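Local coordinates for protein amidohydrolase (Thermotoga maritima, PDB 3OOQ) that probably hydrolyses a cyclic amide or related substrate as an amidohydrolase, possibly with allantoinase activity, at residues 30-35 with 356-361. Numbering follows the deposited sequence.
Sequences NGKVEK and GKDADL
Val33 is gripped through both its backbone polar atoms: its N donates to Lys357 O at 2.8 Å, nearly in line with that carbonyl, and its O accepts from Gly356 N at 2.7 Å, in the carbonyl plane. Ala359 N reaches Gly31 O (3.1 Å) from above its carbonyl plane. This bond and that of Val33 N make Lys32 and Asp358 a single antiparallel, non-hydrogen-bonded bridge, CA atoms 4.4 Å apart; the Gly356 bond is additional. Positive phi (73°) favours glycine at Gly31, while at Gly356 (96°) a CB would also jam against the preceding carbonyl O. Buried Ala359 points its CB toward 30-35, where a methyl fits 3.7 Å from Gly31 O and 4.4 Å from Val33 CG2, which sits beside its own backbone N and hence near Lys357 O. Here N- and C-terminal parts of the chain, some 320 residues apart, meet in the small beta domain flanking the barrel in this family: edge strand 32-37 and the loop into strand 361-364. CB and CG of Lys32 run close by Lys357 O, CB at 3.4 Å, while its amine stays 4.6 Å from Asp358 OD1, beyond a salt bridge. Asp358 OD2 makes salt bridges to Lys133 and Arg349, and Val26 and Val28 of strand 24-29 pack against Val33 and Ala359 respectively.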
# COMPACT_ATOMS: atom_id res chain seq x y z
N ASN F 30 -0.63 -38.77 49.90
CA ASN F 30 -1.73 -38.44 48.98
C ASN F 30 -1.56 -37.09 48.28
O ASN F 30 -2.52 -36.35 48.09
CB ASN F 30 -3.11 -38.52 49.66
CG ASN F 30 -3.54 -39.94 50.01
OD1 ASN F 30 -3.14 -40.91 49.37
ND2 ASN F 30 -4.37 -40.07 51.04
N GLY F 31 -0.31 -36.78 47.91
CA GLY F 31 0.01 -35.56 47.17
C GLY F 31 -0.05 -34.27 47.97
O GLY F 31 -0.06 -33.18 47.38
N LYS F 32 -0.07 -34.39 49.30
CA LYS F 32 -0.21 -33.24 50.20
C LYS F 32 0.78 -33.28 51.34
O LYS F 32 1.27 -34.34 51.70
CB LYS F 32 -1.64 -33.15 50.73
CG LYS F 32 -2.60 -32.63 49.66
CD LYS F 32 -4.06 -32.81 50.00
CE LYS F 32 -4.87 -32.79 48.69
NZ LYS F 32 -6.07 -31.91 48.77
N VAL F 33 1.09 -32.12 51.90
CA VAL F 33 1.90 -32.06 53.09
C VAL F 33 1.01 -32.57 54.23
O VAL F 33 -0.04 -31.99 54.50
CB VAL F 33 2.40 -30.62 53.40
CG1 VAL F 33 3.19 -30.57 54.70
CG2 VAL F 33 3.25 -30.09 52.25
N GLU F 34 1.41 -33.68 54.84
CA GLU F 34 0.67 -34.25 55.97
C GLU F 34 1.16 -33.66 57.31
O GLU F 34 0.34 -33.25 58.14
CB GLU F 34 0.75 -35.79 55.99
CG GLU F 34 -0.30 -36.43 56.92
CD GLU F 34 -0.06 -37.92 57.24
OE1 GLU F 34 0.24 -38.71 56.32
OE2 GLU F 34 -0.20 -38.30 58.43
N LYS F 35 2.48 -33.64 57.52
CA LYS F 35 3.06 -33.18 58.78
C LYS F 35 4.31 -32.37 58.53
O LYS F 35 5.07 -32.67 57.62
CB LYS F 35 3.43 -34.37 59.70
CG LYS F 35 2.27 -35.03 60.43
CD LYS F 35 2.77 -36.17 61.34
CE LYS F 35 1.69 -37.22 61.59
NZ LYS F 35 2.10 -38.17 62.65
N GLY F 356 -1.79 -29.93 54.93
CA GLY F 356 -2.98 -29.73 54.16
C GLY F 356 -2.74 -29.11 52.80
O GLY F 356 -3.59 -29.22 51.93
N LYS F 357 -1.60 -28.44 52.62
CA LYS F 357 -1.29 -27.82 51.30
C LYS F 357 -0.80 -28.88 50.31
O LYS F 357 -0.34 -29.96 50.72
CB LYS F 357 -0.23 -26.71 51.42
CG LYS F 357 -0.54 -25.45 52.28
CD LYS F 357 -1.95 -25.36 52.84
CE LYS F 357 -2.27 -23.95 53.27
NZ LYS F 357 -2.94 -23.93 54.62
N ASP F 358 -0.90 -28.59 49.02
CA ASP F 358 -0.29 -29.40 47.97
C ASP F 358 1.22 -29.57 48.20
O ASP F 358 1.92 -28.61 48.55
CB ASP F 358 -0.52 -28.77 46.59
CG ASP F 358 -2.01 -28.75 46.17
OD1 ASP F 358 -2.88 -29.25 46.91
OD2 ASP F 358 -2.30 -28.23 45.06
N ALA F 359 1.74 -30.78 47.97
CA ALA F 359 3.15 -31.08 48.19
C ALA F 359 3.98 -30.67 46.98
O ALA F 359 4.53 -31.51 46.24
CB ALA F 359 3.35 -32.53 48.54
N ASP F 360 4.04 -29.36 46.77
CA ASP F 360 4.87 -28.78 45.73
C ASP F 360 6.09 -28.28 46.46
O ASP F 360 6.04 -27.27 47.17
CB ASP F 360 4.12 -27.64 45.03
CG ASP F 360 2.81 -28.10 44.41
OD1 ASP F 360 2.54 -29.33 44.36
OD2 ASP F 360 2.04 -27.21 43.97
N LEU F 361 7.17 -29.05 46.33
CA LEU F 361 8.36 -28.87 47.16
C LEU F 361 9.63 -28.86 46.32
O LEU F 361 9.76 -29.61 45.35
CB LEU F 361 8.44 -29.99 48.23
CG LEU F 361 7.25 -30.05 49.21
CD1 LEU F 361 7.23 -31.35 50.02
CD2 LEU F 361 7.22 -28.84 50.13